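Local coordinates for protein putative hydrolase (Chloroflexus aurantiacus J-10-fl, PDB 3CMN) that is probably a zinc-dependent metallopeptidase of the zincin type, though its substrate is not established, at residues 28-33 against 134-139; 43-48 against 74-79; 140-145 against 183-188; 162-167 against 176-181. All blocks are in the same frame, centred on the assembly; numbering follows the deposited sequence.

How the contacts relate
Contact 3 (140-145 against 183-188) is the most central, its centre about 5 Å from the chain's, while the other three lie about 16 to 19 Å out. Contacts 2, 3 and 4 are buried; contact 1 is partly exposed and small, with one weak hydrogen bond and a methyl-to-methylene touch. Contacts 3 and 4 both use helix 174-193. Their chemistry follows their place: helix ends meet in contact 1, an arginine and a tyrosine of a helix meet two aliphatic residues of a strand in contact 2, a loop meets the helix carrying an HExxH pattern in contact 3, and contact 4 combines an apolar cluster with a buried arginine. Arg79 and Asn162 cross-link contacts 1, 2 and 4.

Contact 1 of 4, residues 28-33 against 134-139; sequences LRLSQW and LAQRVL
The flat amide of Gln136 meets Leu30 with its nitrogen end: NE2 lies 2.7 Å from Leu30 O, yet the N-H...O angle of 118° makes this a weak hydrogen bond despite the short distance. The leucine side chain crosses the glutamine at about a right angle, with Leu30 CD2 3.8 Å from the same NE2. Beyond CG the glutamine chain is extended (chi2 177°), which carries the amide across to a carbonyl of the last helical turn. The second flat group, the Trp33 indole, does not reach 134-139; at its edge, in the ring plane, lie Leu28 O and Ser31 OG of its own segment. Ser31 OG donates to Leu28 O at 2.8 Å, coming from above the carbonyl plane, and this turns the serine oxygen back onto its own helix while CB remains against the partner, 3.7 Å from Ala135 CB. That methyl-to-methylene contact marks the nearest backbone approach, with Ser31 CA and Ala135 CA 5.5 Å apart. Gln32 then leaves helical geometry with positive phi. The contact thus joins the C-terminal ends of helices 20-31 and 120-135. Helix 79-92 covers this junction, with Arg79 against Gln136 and Trp82 against Ala135, and Asn162 of helix 160-169 donates to Ala135 O and Val138 O.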
# COMPACT_ATOMS: atom_id res chain seq x y z
N LEU A 28 4.56 -20.55 5.83
CA LEU A 28 3.70 -20.93 6.94
C LEU A 28 4.46 -21.10 8.25
O LEU A 28 3.99 -20.68 9.31
CB LEU A 28 2.96 -22.23 6.62
CG LEU A 28 1.81 -22.05 5.62
CD1 LEU A 28 1.29 -23.43 5.17
CD2 LEU A 28 0.68 -21.27 6.30
N ARG A 29 5.64 -21.69 8.16
CA ARG A 29 6.46 -21.93 9.34
C ARG A 29 7.17 -20.71 9.88
O ARG A 29 7.20 -20.51 11.08
CB ARG A 29 7.45 -23.06 9.06
CG ARG A 29 6.70 -24.33 8.76
CD ARG A 29 7.39 -25.57 9.23
NE ARG A 29 7.83 -25.52 10.63
CZ ARG A 29 7.08 -25.23 11.68
NH1 ARG A 29 5.79 -24.93 11.54
NH2 ARG A 29 7.61 -25.27 12.89
N LEU A 30 7.72 -19.88 9.00
CA LEU A 30 8.40 -18.69 9.46
C LEU A 30 7.40 -17.65 9.98
O LEU A 30 7.74 -16.81 10.82
CB LEU A 30 9.25 -18.11 8.33
CG LEU A 30 10.54 -17.39 8.74
CD1 LEU A 30 11.49 -17.34 7.57
CD2 LEU A 30 10.23 -15.99 9.24
N SER A 31 6.16 -17.71 9.51
CA SER A 31 5.15 -16.76 9.96
C SER A 31 4.78 -16.96 11.44
O SER A 31 4.32 -16.04 12.10
CB SER A 31 3.88 -16.87 9.11
OG SER A 31 3.16 -18.04 9.42
N GLN A 32 5.00 -18.18 11.94
CA GLN A 32 4.69 -18.53 13.33
C GLN A 32 3.24 -18.16 13.63
O GLN A 32 2.93 -17.61 14.69
CB GLN A 32 5.63 -17.77 14.29
CG GLN A 32 7.10 -17.93 13.93
CD GLN A 32 8.05 -17.23 14.89
OE1 GLN A 32 7.68 -16.26 15.56
NE2 GLN A 32 9.29 -17.70 14.95
N TRP A 33 2.36 -18.50 12.70
CA TRP A 33 0.96 -18.15 12.87
C TRP A 33 0.32 -18.71 14.13
O TRP A 33 -0.53 -18.05 14.73
CB TRP A 33 0.14 -18.58 11.64
CG TRP A 33 0.12 -20.05 11.39
CD1 TRP A 33 1.01 -20.78 10.64
CD2 TRP A 33 -0.84 -20.99 11.89
NE1 TRP A 33 0.66 -22.11 10.65
CE2 TRP A 33 -0.48 -22.26 11.41
CE3 TRP A 33 -1.98 -20.88 12.70
CZ2 TRP A 33 -1.21 -23.42 11.71
CZ3 TRP A 33 -2.72 -22.03 13.00
CH2 TRP A 33 -2.32 -23.29 12.50
N LEU A 134 7.19 -11.50 5.95
CA LEU A 134 6.23 -10.44 5.64
C LEU A 134 4.94 -10.66 6.42
O LEU A 134 4.33 -9.71 6.90
CB LEU A 134 5.94 -10.40 4.14
CG LEU A 134 7.02 -9.78 3.25
CD1 LEU A 134 6.61 -9.93 1.79
CD2 LEU A 134 7.24 -8.30 3.61
N ALA A 135 4.54 -11.93 6.57
CA ALA A 135 3.32 -12.28 7.28
C ALA A 135 3.27 -11.82 8.75
O ALA A 135 2.19 -11.66 9.32
CB ALA A 135 3.07 -13.78 7.20
N GLN A 136 4.42 -11.60 9.37
CA GLN A 136 4.42 -11.15 10.76
C GLN A 136 4.59 -9.66 10.89
O GLN A 136 4.73 -9.13 11.99
CB GLN A 136 5.51 -11.85 11.57
CG GLN A 136 6.67 -12.36 10.80
CD GLN A 136 7.72 -12.96 11.71
OE1 GLN A 136 8.40 -12.23 12.45
NE2 GLN A 136 7.85 -14.28 11.68
N ARG A 137 4.56 -8.97 9.76
CA ARG A 137 4.73 -7.54 9.77
C ARG A 137 3.61 -6.79 9.06
O ARG A 137 3.29 -5.66 9.42
CB ARG A 137 6.10 -7.22 9.17
CG ARG A 137 7.23 -7.95 9.90
CD ARG A 137 8.51 -7.20 9.75
NE ARG A 137 8.23 -5.77 9.81
CZ ARG A 137 9.10 -4.81 9.54
NH1 ARG A 137 10.35 -5.10 9.17
NH2 ARG A 137 8.72 -3.54 9.61
N VAL A 138 3.00 -7.42 8.07
CA VAL A 138 1.92 -6.77 7.34
C VAL A 138 0.74 -6.51 8.28
O VAL A 138 0.39 -7.34 9.14
CB VAL A 138 1.45 -7.63 6.14
CG1 VAL A 138 0.70 -8.87 6.63
CG2 VAL A 138 0.57 -6.80 5.23
N LEU A 139 0.14 -5.34 8.12
CA LEU A 139 -0.98 -4.93 8.94
C LEU A 139 -2.31 -4.98 8.20
O LEU A 139 -3.33 -5.29 8.79
CB LEU A 139 -0.72 -3.53 9.49
CG LEU A 139 -0.02 -3.29 10.85
CD1 LEU A 139 0.86 -4.45 11.28
CD2 LEU A 139 0.77 -1.99 10.74

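Contact 2 of 4, residues 43-48 against 74-79; sequences FRREQY and IFVFDR
Arg45 bends over Ile74, with CD1 of the isoleucine against one face of the guanidinium group and 3.4 Å from NH1. The turn is made at chi3 (88°), which folds the end of the arginine back over the strand instead of out from the helix. NH2 comes to 2.7 Å from Ile74 O, but the angle is too poor for a hydrogen bond. A polar link is made instead through a water, which accepts from Arg45 NE at 3.1 Å and from Val76 N at 3.2 Å. Val76 packs beside it: its CG2 rests on Arg45 CG at 3.8 Å and on Tyr48 CD1 at 4.0 Å, the tyrosine and valine crossing at about a right angle. An alanine replacing Arg45 would remove the guanidinium and the CG methylene, so Ile74 CD1 would probably lose its cover and the water at Val76 N its side-chain donor. Ile74 and Val76 point to the helix, Phe75 away from it, and Tyr48 also stacks on Phe158 of the parallel partner strand 155-158. The axes of 43-48 and 74-76 approach to 8.6 Å at 139°: helix 41-63 packs on one face of a small two-stranded parallel sheet within a mainly helical protein.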
# COMPACT_ATOMS: atom_id res chain seq x y z
N PHE A 43 -15.95 -9.46 18.12
CA PHE A 43 -16.06 -8.03 18.34
C PHE A 43 -15.08 -7.21 17.51
O PHE A 43 -15.32 -6.02 17.26
CB PHE A 43 -16.04 -7.66 19.85
CG PHE A 43 -14.68 -7.68 20.52
CD1 PHE A 43 -13.63 -6.90 20.05
CD2 PHE A 43 -14.50 -8.38 21.72
CE1 PHE A 43 -12.42 -6.80 20.76
CE2 PHE A 43 -13.30 -8.28 22.44
CZ PHE A 43 -12.25 -7.49 21.96
N ARG A 44 -14.01 -7.83 17.04
CA ARG A 44 -13.06 -7.10 16.20
C ARG A 44 -13.73 -6.84 14.83
O ARG A 44 -13.57 -5.77 14.25
CB ARG A 44 -11.75 -7.89 16.02
CG ARG A 44 -10.82 -7.87 17.25
CD ARG A 44 -10.41 -6.45 17.68
NE ARG A 44 -9.53 -6.49 18.85
CZ ARG A 44 -9.18 -5.44 19.59
NH1 ARG A 44 -9.63 -4.22 19.31
NH2 ARG A 44 -8.36 -5.61 20.60
N ARG A 45 -14.50 -7.81 14.34
CA ARG A 45 -15.22 -7.65 13.08
C ARG A 45 -16.20 -6.49 13.24
O ARG A 45 -16.39 -5.70 12.32
CB ARG A 45 -16.02 -8.91 12.73
CG ARG A 45 -15.23 -10.20 12.71
CD ARG A 45 -16.05 -11.37 12.14
NE ARG A 45 -15.91 -11.44 10.68
CZ ARG A 45 -16.48 -10.60 9.83
NH1 ARG A 45 -17.25 -9.62 10.27
NH2 ARG A 45 -16.23 -10.71 8.53
N GLU A 46 -16.84 -6.40 14.41
CA GLU A 46 -17.79 -5.32 14.71
C GLU A 46 -17.08 -3.99 14.61
O GLU A 46 -17.53 -3.07 13.93
CB GLU A 46 -18.33 -5.44 16.14
CG GLU A 46 -19.28 -6.60 16.43
CD GLU A 46 -20.70 -6.32 15.99
OE1 GLU A 46 -21.61 -7.06 16.42
OE2 GLU A 46 -20.92 -5.36 15.22
N GLN A 47 -15.96 -3.89 15.31
CA GLN A 47 -15.17 -2.67 15.36
C GLN A 47 -14.80 -2.19 13.97
O GLN A 47 -15.13 -1.07 13.58
CB GLN A 47 -13.93 -2.91 16.21
CG GLN A 47 -13.10 -1.68 16.53
CD GLN A 47 -11.87 -2.04 17.32
OE1 GLN A 47 -11.48 -3.21 17.39
NE2 GLN A 47 -11.23 -1.04 17.92
N TYR A 48 -14.11 -3.05 13.21
CA TYR A 48 -13.70 -2.70 11.84
C TYR A 48 -14.89 -2.41 10.94
O TYR A 48 -14.86 -1.46 10.14
CB TYR A 48 -12.86 -3.83 11.21
CG TYR A 48 -11.47 -3.96 11.78
CD1 TYR A 48 -11.05 -5.14 12.38
CD2 TYR A 48 -10.58 -2.90 11.74
CE1 TYR A 48 -9.78 -5.26 12.93
CE2 TYR A 48 -9.31 -3.00 12.28
CZ TYR A 48 -8.92 -4.18 12.87
OH TYR A 48 -7.67 -4.26 13.44
N ILE A 74 -15.58 -7.33 5.27
CA ILE A 74 -14.31 -7.06 5.93
C ILE A 74 -13.82 -8.36 6.52
O ILE A 74 -14.61 -9.16 7.05
CB ILE A 74 -14.43 -5.97 7.05
CG1 ILE A 74 -15.53 -6.34 8.05
CG2 ILE A 74 -14.68 -4.60 6.44
CD1 ILE A 74 -15.06 -7.23 9.17
N PHE A 75 -12.53 -8.61 6.41
CA PHE A 75 -11.98 -9.83 6.96
C PHE A 75 -10.90 -9.51 8.00
O PHE A 75 -10.05 -8.65 7.78
CB PHE A 75 -11.36 -10.68 5.84
CG PHE A 75 -12.22 -10.82 4.61
CD1 PHE A 75 -11.90 -10.14 3.44
CD2 PHE A 75 -13.33 -11.66 4.62
CE1 PHE A 75 -12.68 -10.28 2.28
CE2 PHE A 75 -14.12 -11.82 3.47
CZ PHE A 75 -13.79 -11.13 2.29
N VAL A 76 -10.98 -10.19 9.13
CA VAL A 76 -10.00 -10.05 10.20
C VAL A 76 -9.13 -11.29 9.97
O VAL A 76 -9.60 -12.42 10.11
CB VAL A 76 -10.68 -10.15 11.61
CG1 VAL A 76 -9.64 -10.03 12.72
CG2 VAL A 76 -11.72 -9.05 11.76
N PHE A 77 -7.87 -11.09 9.58
CA PHE A 77 -6.97 -12.20 9.31
C PHE A 77 -5.95 -12.44 10.41
O PHE A 77 -5.60 -11.53 11.17
CB PHE A 77 -6.14 -11.95 8.02
CG PHE A 77 -6.88 -12.12 6.72
CD1 PHE A 77 -6.26 -11.74 5.52
CD2 PHE A 77 -8.16 -12.66 6.65
CE1 PHE A 77 -6.88 -11.89 4.29
CE2 PHE A 77 -8.81 -12.82 5.43
CZ PHE A 77 -8.16 -12.43 4.23
N ASP A 78 -5.46 -13.68 10.48
CA ASP A 78 -4.38 -14.02 11.39
C ASP A 78 -3.29 -14.18 10.32
O ASP A 78 -3.57 -13.97 9.13
CB ASP A 78 -4.61 -15.35 12.11
CG ASP A 78 -4.46 -16.55 11.20
OD1 ASP A 78 -5.34 -16.75 10.35
OD2 ASP A 78 -3.46 -17.28 11.32
N ARG A 79 -2.07 -14.55 10.70
CA ARG A 79 -0.99 -14.68 9.73
C ARG A 79 -1.18 -15.81 8.73
O ARG A 79 -0.77 -15.70 7.57
CB ARG A 79 0.35 -14.83 10.45
CG ARG A 79 0.72 -13.62 11.28
CD ARG A 79 1.99 -13.83 12.06
NE ARG A 79 2.23 -12.71 12.96
CZ ARG A 79 3.06 -12.75 14.00
NH1 ARG A 79 3.71 -13.87 14.27
NH2 ARG A 79 3.22 -11.69 14.77
O HOH W 1 -13.23 -12.43 9.47

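Contact 3 of 4, residues 140-145 against 183-188; sequences GQYDLS and LHEMTH
Tyr142 lies against the last turn of segment 183-188, its CG 3.5 Å from His188 CB, while the carbonyl carbon of His188 sits over the centre of one ring face, 4.1 Å above the plane. The tyrosine and histidine side chains run antiparallel, one passing beside the other, and Tyr142 CB also comes to 3.8 Å from His188 ND1. One helical turn earlier, Glu185 meets the loop backbone: OE2 accepts a weak hydrogen bond from Gln141 N at 3.2 Å and touches Gly140 CA at the same distance. The glutamate bends at chi2 (86°), swinging its carboxylate toward the loop. Replacing Tyr142 by an alanine would strip the ring from the His188 backbone and would probably open a gap between loop and helix there. In the second shell, the type I turn from Gly140 to Asp143 is held by Gly140 N, which reaches Asp143 OD1 at 3.2 Å from above the carboxylate plane. His184, Glu185 and His188 form an HExxH pattern, consistent with the zinc-binding helix of zincins, although no metal is bound to them here. Strand 155-158 lies beside this contact, with Leu156 against Gln141 and Tyr142 and Phe158 against Glu185; helix 248-279 brings Glu265 to His188, and helix 41-63 packs on Leu183, Met186 and Thr187.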
# COMPACT_ATOMS: atom_id res chain seq x y z
N GLY A 140 -2.28 -4.70 6.90
CA GLY A 140 -3.52 -4.72 6.14
C GLY A 140 -3.41 -4.80 4.62
O GLY A 140 -2.33 -5.00 4.06
N GLN A 141 -4.54 -4.61 3.96
CA GLN A 141 -4.67 -4.69 2.51
C GLN A 141 -3.64 -4.02 1.59
O GLN A 141 -3.16 -4.65 0.65
CB GLN A 141 -6.05 -4.19 2.10
CG GLN A 141 -7.16 -5.19 2.34
CD GLN A 141 -7.86 -5.61 1.05
OE1 GLN A 141 -8.70 -6.49 1.06
NE2 GLN A 141 -7.49 -4.98 -0.06
N TYR A 142 -3.32 -2.76 1.85
CA TYR A 142 -2.41 -2.05 0.95
C TYR A 142 -0.99 -1.78 1.44
O TYR A 142 -0.43 -0.73 1.18
CB TYR A 142 -3.06 -0.73 0.53
CG TYR A 142 -4.39 -0.94 -0.18
CD1 TYR A 142 -5.58 -1.10 0.53
CD2 TYR A 142 -4.44 -1.06 -1.57
CE1 TYR A 142 -6.78 -1.39 -0.12
CE2 TYR A 142 -5.62 -1.34 -2.24
CZ TYR A 142 -6.79 -1.52 -1.51
OH TYR A 142 -7.94 -1.85 -2.19
N ASP A 143 -0.40 -2.74 2.14
CA ASP A 143 0.96 -2.55 2.64
C ASP A 143 1.99 -2.84 1.57
O ASP A 143 3.08 -2.28 1.56
CB ASP A 143 1.21 -3.43 3.86
CG ASP A 143 0.47 -2.94 5.09
OD1 ASP A 143 0.63 -3.56 6.15
OD2 ASP A 143 -0.27 -1.93 5.00
N LEU A 144 1.62 -3.74 0.66
CA LEU A 144 2.51 -4.13 -0.42
C LEU A 144 1.91 -3.71 -1.76
O LEU A 144 0.91 -4.24 -2.21
CB LEU A 144 2.71 -5.65 -0.36
CG LEU A 144 3.12 -6.18 1.02
CD1 LEU A 144 3.19 -7.69 0.98
CD2 LEU A 144 4.47 -5.59 1.42
N SER A 145 2.55 -2.73 -2.40
CA SER A 145 2.10 -2.20 -3.68
C SER A 145 1.81 -3.27 -4.73
O SER A 145 0.74 -3.25 -5.35
CB SER A 145 3.12 -1.21 -4.23
OG SER A 145 3.32 -0.14 -3.34
N LEU A 183 -8.68 4.10 8.33
CA LEU A 183 -8.66 5.30 7.51
C LEU A 183 -7.56 5.20 6.46
O LEU A 183 -7.74 5.56 5.30
CB LEU A 183 -8.43 6.53 8.38
CG LEU A 183 -9.60 6.96 9.25
CD1 LEU A 183 -9.17 8.09 10.16
CD2 LEU A 183 -10.76 7.39 8.36
N HIS A 184 -6.41 4.73 6.89
CA HIS A 184 -5.28 4.57 6.01
C HIS A 184 -5.65 3.54 4.92
O HIS A 184 -5.39 3.73 3.74
CB HIS A 184 -4.10 4.11 6.86
CG HIS A 184 -2.84 3.89 6.08
ND1 HIS A 184 -2.22 2.66 6.01
CD2 HIS A 184 -2.09 4.73 5.34
CE1 HIS A 184 -1.14 2.75 5.27
NE2 HIS A 184 -1.03 4.00 4.85
N GLU A 185 -6.29 2.46 5.34
CA GLU A 185 -6.71 1.38 4.45
C GLU A 185 -7.73 1.86 3.40
O GLU A 185 -7.60 1.55 2.20
CB GLU A 185 -7.36 0.28 5.28
CG GLU A 185 -7.18 -1.11 4.77
CD GLU A 185 -5.89 -1.72 5.26
OE1 GLU A 185 -4.81 -1.23 4.83
OE2 GLU A 185 -5.96 -2.67 6.07
N MET A 186 -8.75 2.57 3.86
CA MET A 186 -9.79 3.05 2.97
C MET A 186 -9.22 4.08 2.01
O MET A 186 -9.62 4.14 0.85
CB MET A 186 -10.95 3.65 3.78
CG MET A 186 -12.16 4.04 2.94
SD MET A 186 -13.09 2.64 2.35
CE MET A 186 -12.29 2.39 0.87
N THR A 187 -8.29 4.89 2.49
CA THR A 187 -7.69 5.89 1.64
C THR A 187 -7.06 5.22 0.42
O THR A 187 -7.35 5.58 -0.72
CB THR A 187 -6.64 6.75 2.40
OG1 THR A 187 -7.30 7.46 3.45
CG2 THR A 187 -6.01 7.76 1.46
N HIS A 188 -6.24 4.21 0.67
CA HIS A 188 -5.59 3.49 -0.41
C HIS A 188 -6.55 2.74 -1.32
O HIS A 188 -6.26 2.54 -2.50
CB HIS A 188 -4.51 2.57 0.14
CG HIS A 188 -3.35 3.30 0.71
ND1 HIS A 188 -2.04 2.91 0.51
CD2 HIS A 188 -3.29 4.45 1.43
CE1 HIS A 188 -1.23 3.79 1.07
NE2 HIS A 188 -1.96 4.74 1.63

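Contact 4 of 4, residues 162-167 against 176-181; sequences NIARVQ and DFRLWI
The apolar contacts centre on Ile163, Phe177 and Ile181. The two isoleucines reach toward each other tip to tip, with Ile163 CG2 only 3.3 Å from Ile181 CD1, tighter than a usual carbon contact. Ile181 CD1 also lies over one face of the Phe177 ring, offset toward the rim, so a single methyl packs on both partners. Val166 CG1 is 3.8 Å from Phe177 CZ, its side chain crossing the phenylalanine at about a right angle, and Gln167 CB comes to 3.5 Å from Phe177 CD2.

A backbone oxygen meets the same ring differently: Ile163 O stands at its edge, in plane, 3.4 Å from Phe177 CE2.

The polar contacts gather at Arg178. Its chain is extended from CG to NE, which carries the guanidinium past Ile163, whose CG2 lies over one face, to the far helix. There NH1 donates to Gln167 OE1 at 2.8 Å in a nearly straight bond (169°). The acceptor lies in the guanidinium plane, whereas the donor is tilted from the carbonyl plane, and the two flat groups stand 73° apart. A water donates to the same OE1 at 3.0 Å and accepts weakly from Arg178 NH2. The arginine's charge is met by Glu160 in a salt bridge from NH2, and its NH1 also bonds to Asp174 O; these extra partners fix the rotation of the group.

Helices 160-169 and 174-193 follow one another in the chain, and the axes of 162-167 and 176-181 cross at 127°. Tyr48 of helix 41-63 packs on Ile163 and Arg178, Ile290 of helix 283-307 touches Val166, and Phe158 of strand 155-158 lies against Ile163 and Ile181.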
# COMPACT_ATOMS: atom_id res chain seq x y z
N ASN A 162 -0.98 -8.62 14.08
CA ASN A 162 0.15 -7.71 13.92
C ASN A 162 -0.26 -6.29 14.31
O ASN A 162 0.55 -5.52 14.83
CB ASN A 162 0.68 -7.74 12.48
CG ASN A 162 1.10 -9.13 12.04
OD1 ASN A 162 1.15 -10.05 12.86
ND2 ASN A 162 1.41 -9.28 10.75
N ILE A 163 -1.51 -5.95 14.05
CA ILE A 163 -2.04 -4.64 14.41
C ILE A 163 -2.01 -4.49 15.94
O ILE A 163 -1.60 -3.46 16.46
CB ILE A 163 -3.51 -4.47 13.90
CG1 ILE A 163 -3.54 -4.54 12.37
CG2 ILE A 163 -4.09 -3.15 14.39
CD1 ILE A 163 -4.92 -4.38 11.75
N ALA A 164 -2.43 -5.54 16.64
CA ALA A 164 -2.45 -5.55 18.10
C ALA A 164 -1.03 -5.45 18.67
O ALA A 164 -0.80 -4.75 19.65
CB ALA A 164 -3.13 -6.82 18.60
N ARG A 165 -0.09 -6.14 18.04
CA ARG A 165 1.29 -6.11 18.51
C ARG A 165 1.95 -4.75 18.32
O ARG A 165 2.75 -4.33 19.15
CB ARG A 165 2.10 -7.19 17.80
CG ARG A 165 1.82 -8.56 18.33
CD ARG A 165 2.31 -9.66 17.40
NE ARG A 165 2.08 -10.97 18.00
CZ ARG A 165 0.88 -11.43 18.35
NH1 ARG A 165 -0.21 -10.69 18.17
NH2 ARG A 165 0.78 -12.63 18.92
N VAL A 166 1.62 -4.05 17.24
CA VAL A 166 2.19 -2.73 17.01
C VAL A 166 1.59 -1.74 18.00
O VAL A 166 2.30 -0.97 18.63
CB VAL A 166 1.94 -2.23 15.56
CG1 VAL A 166 2.47 -0.81 15.42
CG2 VAL A 166 2.63 -3.13 14.55
N GLN A 167 0.26 -1.77 18.13
CA GLN A 167 -0.44 -0.87 19.04
C GLN A 167 0.15 -0.92 20.43
O GLN A 167 0.35 0.11 21.07
CB GLN A 167 -1.92 -1.27 19.16
CG GLN A 167 -2.71 -0.40 20.12
CD GLN A 167 -3.54 -1.19 21.14
OE1 GLN A 167 -4.42 -1.98 20.78
NE2 GLN A 167 -3.27 -0.97 22.41
N ASP A 176 -8.12 4.28 18.79
CA ASP A 176 -7.51 5.26 17.89
C ASP A 176 -6.59 4.67 16.82
O ASP A 176 -6.65 5.09 15.66
CB ASP A 176 -6.77 6.31 18.72
CG ASP A 176 -7.71 7.28 19.40
OD1 ASP A 176 -8.88 6.90 19.65
OD2 ASP A 176 -7.29 8.41 19.71
N PHE A 177 -5.75 3.72 17.21
CA PHE A 177 -4.85 3.12 16.24
C PHE A 177 -5.59 2.33 15.17
O PHE A 177 -5.25 2.41 13.99
CB PHE A 177 -3.84 2.21 16.94
CG PHE A 177 -2.83 1.62 16.01
CD1 PHE A 177 -2.14 2.43 15.10
CD2 PHE A 177 -2.56 0.26 16.03
CE1 PHE A 177 -1.18 1.89 14.24
CE2 PHE A 177 -1.61 -0.29 15.17
CZ PHE A 177 -0.92 0.53 14.27
N ARG A 178 -6.62 1.58 15.56
CA ARG A 178 -7.37 0.81 14.59
C ARG A 178 -8.23 1.66 13.67
O ARG A 178 -8.55 1.26 12.56
CB ARG A 178 -8.19 -0.27 15.30
CG ARG A 178 -7.31 -1.39 15.81
CD ARG A 178 -8.09 -2.41 16.58
NE ARG A 178 -7.22 -3.46 17.06
CZ ARG A 178 -6.30 -3.30 18.01
NH1 ARG A 178 -6.13 -2.12 18.58
NH2 ARG A 178 -5.56 -4.33 18.38
N LEU A 179 -8.63 2.85 14.14
CA LEU A 179 -9.40 3.74 13.30
C LEU A 179 -8.40 4.38 12.35
O LEU A 179 -8.69 4.62 11.18
CB LEU A 179 -10.11 4.84 14.11
CG LEU A 179 -10.81 5.90 13.24
CD1 LEU A 179 -11.86 5.21 12.35
CD2 LEU A 179 -11.46 6.97 14.12
N TRP A 180 -7.20 4.63 12.86
CA TRP A 180 -6.13 5.21 12.07
C TRP A 180 -5.82 4.26 10.91
O TRP A 180 -5.68 4.69 9.76
CB TRP A 180 -4.88 5.39 12.93
CG TRP A 180 -3.70 5.94 12.18
CD1 TRP A 180 -3.42 7.26 11.94
CD2 TRP A 180 -2.65 5.20 11.54
NE1 TRP A 180 -2.27 7.38 11.20
CE2 TRP A 180 -1.78 6.13 10.93
CE3 TRP A 180 -2.37 3.83 11.41
CZ2 TRP A 180 -0.64 5.74 10.21
CZ3 TRP A 180 -1.23 3.44 10.69
CH2 TRP A 180 -0.38 4.40 10.10
N ILE A 181 -5.73 2.98 11.22
CA ILE A 181 -5.45 1.94 10.25
C ILE A 181 -6.56 1.78 9.23
O ILE A 181 -6.31 1.61 8.04
CB ILE A 181 -5.21 0.59 10.96
CG1 ILE A 181 -3.80 0.59 11.54
CG2 ILE A 181 -5.40 -0.58 10.00
CD1 ILE A 181 -3.50 -0.58 12.41
O HOH W 2 -4.95 -4.91 20.85